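PDB 5TIP: major capsid protein from Paramecium bursaria Chlorella virus 1, which self-assembles as trimers into the large icosahedral, glycosylated shell of the virus particle. Local coordinates for residues T233-A238 / A412-A417; W263-P268 / G349-S354; V311-K316 / S379-T384. All coordinates share one frame; numbering follows the deposited sequence.

Contact 1 (T233-A238 / A412-A417); sequences TGSETA and ALNIYA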
ATOM      1  N   THR A 233      -0.082  28.287  14.809  1.00 32.53           N
ATOM      2  CA  THR A 233       0.086  29.495  15.604  1.00 34.39           C
ATOM      3  C   THR A 233       0.684  29.221  16.979  1.00 38.39           C
ATOM      4  O   THR A 233       0.714  30.125  17.820  1.00 41.47           O
ATOM      5  CB  THR A 233      -1.254  30.216  15.755  1.00 36.59           C
ATOM      6  OG1 THR A 233      -2.166  29.382  16.481  1.00 38.69           O
ATOM      7  CG2 THR A 233      -1.843  30.527  14.388  1.00 35.90           C
ATOM      8  N   GLY A 234       1.162  28.011  17.223  1.00 35.59           N
ATOM      9  CA  GLY A 234       1.692  27.656  18.521  1.00 34.20           C
ATOM     10  C   GLY A 234       0.775  26.701  19.269  1.00 34.80           C
ATOM     11  O   GLY A 234      -0.403  26.527  18.942  1.00 36.10           O
ATOM     12  N   SER A 235       1.340  26.073  20.294  1.00 33.07           N
ATOM     13  CA  SER A 235       0.595  25.106  21.085  1.00 33.66           C
ATOM     14  C   SER A 235      -0.468  25.797  21.928  1.00 35.96           C
ATOM     15  O   SER A 235      -0.256  26.895  22.449  1.00 39.93           O
ATOM     16  CB  SER A 235       1.546  24.325  21.994  1.00 34.56           C
ATOM     17  OG  SER A 235       2.564  23.683  21.245  1.00 36.47           O
ATOM     18  N   GLU A 236      -1.564  25.071  22.127  1.00 36.34           N
ATOM     19  CA  GLU A 236      -2.670  25.495  22.970  1.00 35.44           C
ATOM     20  C   GLU A 236      -2.531  24.710  24.278  1.00 35.42           C
ATOM     21  O   GLU A 236      -1.943  23.627  24.301  1.00 40.15           O
ATOM     22  CB  GLU A 236      -4.009  25.192  22.302  1.00 33.55           C
ATOM     23  CG  GLU A 236      -4.255  25.974  21.023  1.00 35.86           C
ATOM     24  CD  GLU A 236      -4.200  27.474  21.236  1.00 42.77           C
ATOM     25  OE1 GLU A 236      -4.710  27.948  22.273  1.00 43.72           O
ATOM     26  OE2 GLU A 236      -3.646  28.180  20.367  1.00 46.61           O
ATOM     27  N   THR A 237      -3.076  25.247  25.362  1.00 35.71           N
ATOM     28  CA  THR A 237      -2.979  24.611  26.671  1.00 35.75           C
ATOM     29  C   THR A 237      -4.231  23.773  26.905  1.00 34.91           C
ATOM     30  O   THR A 237      -5.315  24.315  27.138  1.00 37.84           O
ATOM     31  CB  THR A 237      -2.803  25.658  27.768  1.00 40.16           C
ATOM     32  OG1 THR A 237      -1.618  26.421  27.512  1.00 44.12           O
ATOM     33  CG2 THR A 237      -2.680  24.989  29.127  1.00 39.23           C
ATOM     34  N   ALA A 238      -4.077  22.454  26.843  1.00 33.48           N
ATOM     35  CA  ALA A 238      -5.169  21.551  27.167  1.00 31.76           C
ATOM     36  C   ALA A 238      -5.249  21.342  28.673  1.00 32.99           C
ATOM     37  O   ALA A 238      -4.235  21.337  29.376  1.00 36.96           O
ATOM     38  CB  ALA A 238      -4.988  20.206  26.461  1.00 29.89           C
ATOM     39  N   ALA A 412      -0.134  20.080  25.819  1.00 30.54           N
ATOM     40  CA  ALA A 412       0.195  20.854  24.627  1.00 28.05           C
ATOM     41  C   ALA A 412      -0.729  20.418  23.497  1.00 29.51           C
ATOM     42  O   ALA A 412      -0.622  19.294  22.996  1.00 35.98           O
ATOM     43  CB  ALA A 412       1.662  20.672  24.245  1.00 26.07           C
ATOM     44  N   LEU A 413      -1.638  21.306  23.101  1.00 26.66           N
ATOM     45  CA  LEU A 413      -2.561  21.059  21.999  1.00 27.11           C
ATOM     46  C   LEU A 413      -2.020  21.755  20.755  1.00 27.25           C
ATOM     47  O   LEU A 413      -1.986  22.989  20.691  1.00 31.14           O
ATOM     48  CB  LEU A 413      -3.967  21.552  22.341  1.00 26.71           C
ATOM     49  CG  LEU A 413      -4.973  21.617  21.188  1.00 29.25           C
ATOM     50  CD1 LEU A 413      -5.174  20.243  20.568  1.00 31.47           C
ATOM     51  CD2 LEU A 413      -6.302  22.191  21.659  1.00 27.75           C
ATOM     52  N   ASN A 414      -1.594  20.966  19.775  1.00 25.68           N
ATOM     53  CA  ASN A 414      -1.073  21.481  18.515  1.00 26.81           C
ATOM     54  C   ASN A 414      -2.131  21.301  17.436  1.00 27.41           C
ATOM     55  O   ASN A 414      -2.529  20.171  17.141  1.00 28.76           O
ATOM     56  CB  ASN A 414       0.216  20.761  18.122  1.00 28.39           C
ATOM     57  CG  ASN A 414       1.277  20.830  19.199  1.00 29.75           C
ATOM     58  OD1 ASN A 414       1.944  21.850  19.366  1.00 30.02           O
ATOM     59  ND2 ASN A 414       1.443  19.738  19.935  1.00 30.54           N
ATOM     60  N   ILE A 415      -2.582  22.406  16.851  1.00 26.25           N
ATOM     61  CA  ILE A 415      -3.598  22.387  15.805  1.00 24.43           C
ATOM     62  C   ILE A 415      -2.953  22.863  14.512  1.00 26.16           C
ATOM     63  O   ILE A 415      -2.372  23.954  14.464  1.00 27.77           O
ATOM     64  CB  ILE A 415      -4.810  23.257  16.172  1.00 23.91           C
ATOM     65  CG1 ILE A 415      -5.355  22.855  17.542  1.00 23.45           C
ATOM     66  CG2 ILE A 415      -5.895  23.129  15.115  1.00 22.52           C
ATOM     67  CD1 ILE A 415      -6.483  23.731  18.028  1.00 25.61           C
ATOM     68  N   TYR A 416      -3.054  22.046  13.467  1.00 25.43           N
ATOM     69  CA  TYR A 416      -2.463  22.347  12.173  1.00 22.53           C
ATOM     70  C   TYR A 416      -3.553  22.524  11.125  1.00 25.38           C
ATOM     71  O   TYR A 416      -4.624  21.914  11.206  1.00 26.65           O
ATOM     72  CB  TYR A 416      -1.496  21.243  11.733  1.00 21.35           C
ATOM     73  CG  TYR A 416      -0.346  21.034  12.688  1.00 22.73           C
ATOM     74  CD1 TYR A 416       0.777  21.848  12.641  1.00 22.26           C
ATOM     75  CD2 TYR A 416      -0.388  20.029  13.644  1.00 23.04           C
ATOM     76  CE1 TYR A 416       1.829  21.664  13.515  1.00 23.36           C
ATOM     77  CE2 TYR A 416       0.659  19.838  14.523  1.00 24.07           C
ATOM     78  CZ  TYR A 416       1.765  20.659  14.453  1.00 25.54           C
ATOM     79  OH  TYR A 416       2.811  20.475  15.325  1.00 29.70           O
ATOM     80  N   ALA A 417      -3.266  23.370  10.141  1.00 24.69           N
ATOM     81  CA  ALA A 417      -4.161  23.587   9.014  1.00 24.17           C
ATOM     82  C   ALA A 417      -3.338  23.631   7.738  1.00 22.28           C
ATOM     83  O   ALA A 417      -2.308  24.310   7.683  1.00 21.72           O
ATOM     84  CB  ALA A 417      -4.958  24.886   9.178  1.00 25.75           C
TER
HETATM   85  O   HOH W   1      -2.256  26.374  15.437  1.00 43.94           O

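Contact 2 (W263-P268 / G349-S354); sequences WNFNNP and GVYLYS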
ATOM      1  N   TRP A 263      -4.822  17.741  14.523  1.00 24.25           N
ATOM      2  CA  TRP A 263      -4.407  18.171  15.849  1.00 24.46           C
ATOM      3  C   TRP A 263      -4.034  16.964  16.699  1.00 24.21           C
ATOM      4  O   TRP A 263      -4.373  15.821  16.379  1.00 21.49           O
ATOM      5  CB  TRP A 263      -5.492  19.019  16.529  1.00 22.70           C
ATOM      6  CG  TRP A 263      -6.753  18.290  16.897  1.00 24.82           C
ATOM      7  CD1 TRP A 263      -7.074  17.779  18.120  1.00 25.80           C
ATOM      8  CD2 TRP A 263      -7.865  18.006  16.038  1.00 24.57           C
ATOM      9  NE1 TRP A 263      -8.316  17.192  18.076  1.00 24.95           N
ATOM     10  CE2 TRP A 263      -8.822  17.319  16.810  1.00 24.30           C
ATOM     11  CE3 TRP A 263      -8.142  18.263  14.693  1.00 22.84           C
ATOM     12  CZ2 TRP A 263     -10.035  16.884  16.281  1.00 24.64           C
ATOM     13  CZ3 TRP A 263      -9.347  17.832  14.169  1.00 21.78           C
ATOM     14  CH2 TRP A 263     -10.277  17.149  14.962  1.00 23.76           C
ATOM     15  N   ASN A 264      -3.311  17.239  17.785  1.00 28.34           N
ATOM     16  CA  ASN A 264      -2.916  16.214  18.740  1.00 27.84           C
ATOM     17  C   ASN A 264      -2.755  16.849  20.114  1.00 31.08           C
ATOM     18  O   ASN A 264      -2.597  18.065  20.245  1.00 33.84           O
ATOM     19  CB  ASN A 264      -1.613  15.512  18.320  1.00 25.19           C
ATOM     20  CG  ASN A 264      -0.421  16.459  18.256  1.00 25.17           C
ATOM     21  OD1 ASN A 264       0.047  16.963  19.277  1.00 30.36           O
ATOM     22  ND2 ASN A 264       0.088  16.686  17.052  1.00 24.62           N
ATOM     23  N   PHE A 265      -2.796  16.003  21.144  1.00 28.28           N
ATOM     24  CA  PHE A 265      -2.518  16.402  22.520  1.00 26.13           C
ATOM     25  C   PHE A 265      -1.203  15.754  22.928  1.00 24.71           C
ATOM     26  O   PHE A 265      -1.121  14.527  23.050  1.00 27.46           O
ATOM     27  CB  PHE A 265      -3.653  15.992  23.455  1.00 24.85           C
ATOM     28  CG  PHE A 265      -4.993  16.539  23.058  1.00 25.02           C
ATOM     29  CD1 PHE A 265      -5.414  17.778  23.511  1.00 25.37           C
ATOM     30  CD2 PHE A 265      -5.832  15.815  22.229  1.00 24.98           C
ATOM     31  CE1 PHE A 265      -6.646  18.282  23.143  1.00 23.12           C
ATOM     32  CE2 PHE A 265      -7.064  16.314  21.860  1.00 21.43           C
ATOM     33  CZ  PHE A 265      -7.470  17.549  22.318  1.00 22.09           C
ATOM     34  N   ASN A 266      -0.178  16.574  23.135  1.00 25.41           N
ATOM     35  CA  ASN A 266       1.179  16.098  23.354  1.00 26.90           C
ATOM     36  C   ASN A 266       1.663  16.462  24.751  1.00 31.89           C
ATOM     37  O   ASN A 266       1.397  17.561  25.245  1.00 36.31           O
ATOM     38  CB  ASN A 266       2.133  16.687  22.308  1.00 26.96           C
ATOM     39  CG  ASN A 266       3.583  16.615  22.736  1.00 30.92           C
ATOM     40  OD1 ASN A 266       4.195  17.635  23.057  1.00 32.61           O
ATOM     41  ND2 ASN A 266       4.143  15.411  22.746  1.00 32.85           N
ATOM     42  N   ASN A 267       2.376  15.529  25.381  1.00 34.00           N
ATOM     43  CA  ASN A 267       3.106  15.820  26.608  1.00 34.05           C
ATOM     44  C   ASN A 267       4.445  16.425  26.207  1.00 34.29           C
ATOM     45  O   ASN A 267       5.316  15.711  25.695  1.00 36.69           O
ATOM     46  CB  ASN A 267       3.300  14.558  27.450  1.00 30.93           C
ATOM     47  CG  ASN A 267       4.095  14.816  28.719  1.00 33.48           C
ATOM     48  OD1 ASN A 267       4.247  15.958  29.153  1.00 37.93           O
ATOM     49  ND2 ASN A 267       4.606  13.748  29.321  1.00 32.46           N
ATOM     50  N   PRO A 268       4.648  17.727  26.424  1.00 33.33           N
ATOM     51  CA  PRO A 268       5.854  18.388  25.893  1.00 32.77           C
ATOM     52  C   PRO A 268       7.160  17.801  26.403  1.00 34.79           C
ATOM     53  O   PRO A 268       8.211  18.079  25.811  1.00 35.25           O
ATOM     54  CB  PRO A 268       5.687  19.845  26.344  1.00 34.67           C
ATOM     55  CG  PRO A 268       4.751  19.779  27.510  1.00 37.42           C
ATOM     56  CD  PRO A 268       3.818  18.642  27.225  1.00 34.32           C
ATOM     57  N   GLY A 349      -4.352   9.391  19.369  1.00 23.56           N
ATOM     58  CA  GLY A 349      -3.870  10.689  19.778  1.00 19.42           C
ATOM     59  C   GLY A 349      -3.676  11.683  18.657  1.00 23.36           C
ATOM     60  O   GLY A 349      -3.393  12.855  18.935  1.00 23.87           O
ATOM     61  N   VAL A 350      -3.818  11.260  17.405  1.00 23.86           N
ATOM     62  CA  VAL A 350      -3.741  12.143  16.248  1.00 21.81           C
ATOM     63  C   VAL A 350      -5.114  12.173  15.595  1.00 22.17           C
ATOM     64  O   VAL A 350      -5.701  11.119  15.322  1.00 26.05           O
ATOM     65  CB  VAL A 350      -2.664  11.682  15.250  1.00 21.93           C
ATOM     66  CG1 VAL A 350      -2.570  12.656  14.089  1.00 20.82           C
ATOM     67  CG2 VAL A 350      -1.322  11.546  15.945  1.00 21.70           C
ATOM     68  N   TYR A 351      -5.626  13.376  15.348  1.00 21.44           N
ATOM     69  CA  TYR A 351      -6.993  13.553  14.886  1.00 22.13           C
ATOM     70  C   TYR A 351      -7.012  14.381  13.611  1.00 23.36           C
ATOM     71  O   TYR A 351      -6.121  15.198  13.366  1.00 25.93           O
ATOM     72  CB  TYR A 351      -7.857  14.215  15.962  1.00 23.09           C
ATOM     73  CG  TYR A 351      -7.765  13.533  17.308  1.00 24.28           C
ATOM     74  CD1 TYR A 351      -8.599  12.469  17.625  1.00 23.88           C
ATOM     75  CD2 TYR A 351      -6.839  13.945  18.257  1.00 22.94           C
ATOM     76  CE1 TYR A 351      -8.516  11.840  18.851  1.00 22.04           C
ATOM     77  CE2 TYR A 351      -6.748  13.320  19.484  1.00 19.99           C
ATOM     78  CZ  TYR A 351      -7.589  12.269  19.774  1.00 22.83           C
ATOM     79  OH  TYR A 351      -7.505  11.645  20.997  1.00 25.41           O
ATOM     80  N   LEU A 352      -8.047  14.161  12.805  1.00 24.09           N
ATOM     81  CA  LEU A 352      -8.176  14.795  11.502  1.00 22.75           C
ATOM     82  C   LEU A 352      -9.631  15.140  11.236  1.00 21.41           C
ATOM     83  O   LEU A 352     -10.533  14.365  11.568  1.00 23.76           O
ATOM     84  CB  LEU A 352      -7.654  13.872  10.390  1.00 22.86           C
ATOM     85  CG  LEU A 352      -7.943  14.261   8.938  1.00 23.41           C
ATOM     86  CD1 LEU A 352      -7.005  15.365   8.473  1.00 23.34           C
ATOM     87  CD2 LEU A 352      -7.852  13.047   8.026  1.00 23.56           C
ATOM     88  N   TYR A 353      -9.856  16.308  10.641  1.00 18.90           N
ATOM     89  CA  TYR A 353     -11.126  16.626  10.002  1.00 20.83           C
ATOM     90  C   TYR A 353     -10.827  17.215   8.635  1.00 22.21           C
ATOM     91  O   TYR A 353     -10.175  18.259   8.535  1.00 26.82           O
ATOM     92  CB  TYR A 353     -11.968  17.598  10.830  1.00 22.94           C
ATOM     93  CG  TYR A 353     -13.328  17.829  10.209  1.00 23.74           C
ATOM     94  CD1 TYR A 353     -14.332  16.877  10.323  1.00 22.94           C
ATOM     95  CD2 TYR A 353     -13.600  18.986   9.490  1.00 25.50           C
ATOM     96  CE1 TYR A 353     -15.571  17.073   9.747  1.00 24.95           C
ATOM     97  CE2 TYR A 353     -14.839  19.193   8.912  1.00 28.24           C
ATOM     98  CZ  TYR A 353     -15.821  18.232   9.045  1.00 29.51           C
ATOM     99  OH  TYR A 353     -17.056  18.430   8.472  1.00 32.76           O
ATOM    100  N   SER A 354     -11.303  16.550   7.589  1.00 23.12           N
ATOM    101  CA  SER A 354     -10.991  16.925   6.220  1.00 22.09           C
ATOM    102  C   SER A 354     -12.159  17.677   5.599  1.00 23.36           C
ATOM    103  O   SER A 354     -13.309  17.231   5.679  1.00 24.44           O
ATOM    104  CB  SER A 354     -10.660  15.687   5.385  1.00 20.93           C
ATOM    105  OG  SER A 354     -10.396  16.039   4.039  1.00 23.06           O
TER
HETATM  106  O   HOH W   2      -3.528  13.394  21.546  1.00 26.37           O

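Contact 3 (V311-K316 / S379-T384); sequences VLDSAK and SLTYKT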
ATOM      1  N   VAL A 311      -6.890  10.955  24.955  1.00 27.27           N
ATOM      2  CA  VAL A 311      -7.471  11.800  25.994  1.00 27.52           C
ATOM      3  C   VAL A 311      -8.784  12.431  25.540  1.00 28.19           C
ATOM      4  O   VAL A 311      -9.658  12.729  26.362  1.00 27.78           O
ATOM      5  CB  VAL A 311      -6.460  12.873  26.442  1.00 27.49           C
ATOM      6  CG1 VAL A 311      -6.208  13.890  25.337  1.00 30.05           C
ATOM      7  CG2 VAL A 311      -6.913  13.545  27.731  1.00 28.34           C
ATOM      8  N   LEU A 312      -8.940  12.638  24.234  1.00 28.71           N
ATOM      9  CA  LEU A 312     -10.104  13.349  23.717  1.00 27.15           C
ATOM     10  C   LEU A 312     -11.325  12.436  23.712  1.00 28.50           C
ATOM     11  O   LEU A 312     -11.290  11.343  23.140  1.00 30.10           O
ATOM     12  CB  LEU A 312      -9.826  13.879  22.310  1.00 22.97           C
ATOM     13  CG  LEU A 312     -10.941  14.737  21.705  1.00 23.48           C
ATOM     14  CD1 LEU A 312     -11.229  15.960  22.568  1.00 22.32           C
ATOM     15  CD2 LEU A 312     -10.608  15.151  20.277  1.00 22.03           C
ATOM     16  N   ASP A 313     -12.400  12.884  24.360  1.00 27.90           N
ATOM     17  CA  ASP A 313     -13.646  12.125  24.384  1.00 28.84           C
ATOM     18  C   ASP A 313     -14.545  12.457  23.199  1.00 28.75           C
ATOM     19  O   ASP A 313     -15.014  11.552  22.504  1.00 29.25           O
ATOM     20  CB  ASP A 313     -14.405  12.375  25.690  1.00 31.37           C
ATOM     21  CG  ASP A 313     -15.743  11.665  25.725  1.00 33.78           C
ATOM     22  OD1 ASP A 313     -15.778  10.452  25.428  1.00 35.24           O
ATOM     23  OD2 ASP A 313     -16.760  12.316  26.042  1.00 35.62           O
ATOM     24  N   SER A 314     -14.803  13.741  22.964  1.00 28.11           N
ATOM     25  CA  SER A 314     -15.645  14.156  21.853  1.00 27.00           C
ATOM     26  C   SER A 314     -15.182  15.520  21.365  1.00 25.93           C
ATOM     27  O   SER A 314     -14.452  16.232  22.057  1.00 26.23           O
ATOM     28  CB  SER A 314     -17.124  14.196  22.252  1.00 33.30           C
ATOM     29  OG  SER A 314     -17.355  15.148  23.277  1.00 40.27           O
ATOM     30  N   ALA A 315     -15.618  15.880  20.158  1.00 24.70           N
ATOM     31  CA  ALA A 315     -15.214  17.154  19.582  1.00 25.17           C
ATOM     32  C   ALA A 315     -16.195  17.570  18.498  1.00 28.89           C
ATOM     33  O   ALA A 315     -16.851  16.732  17.875  1.00 31.86           O
ATOM     34  CB  ALA A 315     -13.795  17.083  19.007  1.00 26.60           C
ATOM     35  N   LYS A 316     -16.278  18.881  18.285  1.00 30.64           N
ATOM     36  CA  LYS A 316     -17.038  19.453  17.184  1.00 29.65           C
ATOM     37  C   LYS A 316     -16.448  20.818  16.872  1.00 27.63           C
ATOM     38  O   LYS A 316     -15.763  21.422  17.699  1.00 26.91           O
ATOM     39  CB  LYS A 316     -18.531  19.574  17.511  1.00 32.07           C
ATOM     40  CG  LYS A 316     -18.858  20.672  18.516  1.00 33.59           C
ATOM     41  CD  LYS A 316     -20.358  20.812  18.726  1.00 34.72           C
ATOM     42  CE  LYS A 316     -20.672  21.821  19.822  1.00 40.42           C
ATOM     43  NZ  LYS A 316     -22.134  21.908  20.091  1.00 41.96           N
ATOM     44  N   SER A 379     -14.544  22.905  19.705  1.00 33.22           N
ATOM     45  CA  SER A 379     -15.098  22.584  21.014  1.00 32.47           C
ATOM     46  C   SER A 379     -14.661  21.178  21.403  1.00 31.99           C
ATOM     47  O   SER A 379     -14.964  20.211  20.697  1.00 30.94           O
ATOM     48  CB  SER A 379     -16.622  22.696  21.000  1.00 36.31           C
ATOM     49  OG  SER A 379     -17.165  22.451  22.284  1.00 41.61           O
ATOM     50  N   LEU A 380     -13.964  21.064  22.530  1.00 35.14           N
ATOM     51  CA  LEU A 380     -13.376  19.807  22.966  1.00 35.66           C
ATOM     52  C   LEU A 380     -14.001  19.356  24.278  1.00 38.90           C
ATOM     53  O   LEU A 380     -14.449  20.172  25.087  1.00 41.79           O
ATOM     54  CB  LEU A 380     -11.859  19.937  23.146  1.00 33.96           C
ATOM     55  CG  LEU A 380     -11.039  20.323  21.915  1.00 34.28           C
ATOM     56  CD1 LEU A 380      -9.581  20.501  22.294  1.00 36.56           C
ATOM     57  CD2 LEU A 380     -11.187  19.271  20.829  1.00 34.82           C
ATOM     58  N   THR A 381     -14.032  18.039  24.471  1.00 38.07           N
ATOM     59  CA  THR A 381     -14.435  17.437  25.735  1.00 37.73           C
ATOM     60  C   THR A 381     -13.510  16.263  26.009  1.00 34.91           C
ATOM     61  O   THR A 381     -13.360  15.379  25.161  1.00 33.56           O
ATOM     62  CB  THR A 381     -15.896  16.971  25.704  1.00 40.05           C
ATOM     63  OG1 THR A 381     -16.756  18.100  25.506  1.00 39.65           O
ATOM     64  CG2 THR A 381     -16.266  16.284  27.012  1.00 41.84           C
ATOM     65  N   TYR A 382     -12.894  16.259  27.185  1.00 33.81           N
ATOM     66  CA  TYR A 382     -11.892  15.263  27.530  1.00 30.52           C
ATOM     67  C   TYR A 382     -12.509  14.129  28.336  1.00 29.35           C
ATOM     68  O   TYR A 382     -13.542  14.285  28.993  1.00 31.27           O
ATOM     69  CB  TYR A 382     -10.746  15.901  28.320  1.00 29.90           C
ATOM     70  CG  TYR A 382     -10.086  17.048  27.595  1.00 28.63           C
ATOM     71  CD1 TYR A 382      -9.192  16.816  26.562  1.00 29.49           C
ATOM     72  CD2 TYR A 382     -10.365  18.363  27.936  1.00 29.84           C
ATOM     73  CE1 TYR A 382      -8.589  17.861  25.894  1.00 31.92           C
ATOM     74  CE2 TYR A 382      -9.767  19.414  27.272  1.00 31.45           C
ATOM     75  CZ  TYR A 382      -8.880  19.157  26.251  1.00 33.02           C
ATOM     76  OH  TYR A 382      -8.279  20.198  25.582  1.00 37.00           O
ATOM     77  N   LYS A 383     -11.860  12.972  28.268  1.00 30.56           N
ATOM     78  CA  LYS A 383     -12.253  11.847  29.096  1.00 33.45           C
ATOM     79  C   LYS A 383     -11.889  12.112  30.553  1.00 35.96           C
ATOM     80  O   LYS A 383     -11.093  12.999  30.874  1.00 38.48           O
ATOM     81  CB  LYS A 383     -11.578  10.563  28.615  1.00 29.66           C
ATOM     82  CG  LYS A 383     -11.859  10.213  27.165  1.00 28.54           C
ATOM     83  CD  LYS A 383     -11.092   8.968  26.757  1.00 29.07           C
ATOM     84  CE  LYS A 383     -11.294   8.646  25.286  1.00 29.26           C
ATOM     85  NZ  LYS A 383     -10.476   7.472  24.873  1.00 31.52           N
ATOM     86  N   THR A 384     -12.487  11.326  31.442  1.00 38.34           N
ATOM     87  CA  THR A 384     -12.136  11.383  32.856  1.00 36.32           C
ATOM     88  C   THR A 384     -10.894  10.529  33.071  1.00 33.20           C
ATOM     89  O   THR A 384     -10.953   9.298  32.975  1.00 35.73           O
ATOM     90  CB  THR A 384     -13.295  10.897  33.721  1.00 39.77           C
ATOM     91  OG1 THR A 384     -14.449  11.710  33.479  1.00 40.87           O
ATOM     92  CG2 THR A 384     -12.928  10.982  35.192  1.00 43.22           C
TER
HETATM   93  O   HOH W   3     -17.764  18.092  22.579  1.00 34.64           O

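Contact 1 (T233-A238 / A412-A417)
The flat carboxamide of Asn-414 is gripped at its two polar ends. Ser-235 OG donates to Asn-414 OD1 over 2.7 Å, approaching 32° out of the carbonyl plane, while ND2 is held by Asn-264 OD1 of the adjoining strand. The amide is thereby fixed against flipping, and the serine hydroxyl, which stands beside its own backbone N (chi1 -57°), has its proton committed. Next to this bond Glu-236 and Leu-413 form an antiparallel hydrogen-bonded pair, with short links from Glu-236 N to Leu-413 O (2.6 Å) and from Leu-413 N to Glu-236 O (2.6 Å). Their CB atoms lie 3.6 Å apart, and the Glu-236 chain then bends at chi2 so that its carboxylate turns from Leu-413. Toward Thr-233 the backbones separate, and a water bridges them, accepting from Thr-233 N (3.0 Å) and donating to Ile-415 O (2.6 Å). Strand 412-426 is thus flanked by strand 223-237 on one edge and by strand 257-266 on the other, to which Ala-412 and Asn-414 bond through their backbones. Leu-413 and Ile-415 face inward onto Ile-250 of strand 247-251 and onto strand 376-387.

Contact 2 (W263-P268 / G349-S354)
Trp-263 and Tyr-351 form an antiparallel hydrogen-bonded pair, N of each giving to O of the other, with the strands running at 160°. The pair belongs to a sheet of the second jelly roll, consistent with the double jelly-roll architecture of this capsid protein family. Of its two bonds, Tyr-351 N to Trp-263 O is the shorter, at 2.9 Å, and meets the carbonyl nearly head-on; the return bond from Trp-263 N to Tyr-351 O spans 3.1 Å.

Both side chains project from the same face of the sheet, and Trp-263 and Tyr-351 together supply more than half of the buried surface. With CG of Trp-263 set between its backbone N and carbonyl carbon (chi1 68°), the indole swings across the neighbouring strand. Tyr-351 CB sits over one indole face as a CH-pi donor, 3.6 Å from the centroid of the six-membered ring. The phenol ring continues past the pyrrole side; the two planes are only 21° apart, yet the rings are slid so far that they barely overlap. At the far side of the indole, Trp-263 CZ3 approaches Tyr-353 CB at 4.3 Å. Phe-265, two residues along from Trp-263, presents its ring edge to Tyr-351, with Phe-265 CD2 lying 3.8 Å from Tyr-351 CE2. Leu-312 of strand 312-319 packs on all three of Trp-263, Phe-265 and Tyr-351, and Val-350 faces the other way onto helix 109-119.

Beyond the bonded pair the backbones part at Gly-349, whose positive phi turns the chain. Here a water takes over, accepting from Phe-265 N at 2.7 Å and apparently donating to Gly-349 O at 2.7 Å, while the water oxygen lies in the plane of the Phe-265 ring, at the edge.

Contact 3 (V311-K316 / S379-T384)
Thr-381 O accepts two backbone N-H groups, from Asp-313 N at 2.8 Å and from Ser-314 N at 3.1 Å. The Asp-313 donor lies in the carbonyl plane and that of Ser-314 is tilted 20° from it. Thr-381 N returns a bond to Ser-314 O, and further along Lys-316 and Ser-379 form a second hydrogen-bonded pair. On the other side of the doubled position Lys-383 N donates to Val-311 O in an almost straight 2.9 Å bond (177° at the hydrogen).

The side chains fall into an apolar and a polar set. Leu-312, with CG anti to its backbone N (chi1 -176°), brings CD1 back across the strand to Leu-380 CD2, 3.7 Å away; the same methyl of Leu-380 also meets Ala-315 CB. Val-311 CG2 runs alongside the Tyr-382 ring at 4.2 Å from Tyr-382 CD1, while Val-311 O lies near the plane of that ring, at its edge. On the more open face Ser-314 OG rests 3.4 Å from Thr-381 CB, and one water joins Ser-314 OG to Thr-381 OG1. The extended chain of Lys-383 lies against the bulge, its CG 3.7 Å from Asp-313 CB and its CE near Leu-312 O.

Second-shell residues hold the polar ends. Glu-307 forms a salt bridge with Lys-383, Gln-248 bonds the Tyr-382 hydroxyl, and Asn-249 bonds that of Ser-379. Gln-245 ties Asp-313 OD2 to Tyr-382 O, bracing both strands around the doubled position.

Asp-313 and Ser-314 opposite Thr-381 make a classic beta bulge, here placed where two antiparallel strands of the second jelly roll pair and where Leu-312 packs on Trp-263 and Phe-265, and Leu-380 on Phe-265.

From the N-terminal side the chain passes 233-238, 263-268 and 311-316, then returns through 349-354, 379-384 and 412-417. Contact 2 closes the first loop, when 349-354 pairs with 263-268. Contact 3 crosses it, since 311-316 lies within that loop and its partner 379-384 beyond it. Contact 1 closes last and encloses both. Contacts 1 and 2 share one sheet, where strands 412-426 and 257-266 are neighbours; contact 3 belongs to the other. The two sheets pack through Phe-265, which meets Val-311, Leu-380 and Tyr-382, and through Leu-413 against Leu-380, so the three contacts line part of the apolar interior between the two sheets of the second jelly roll.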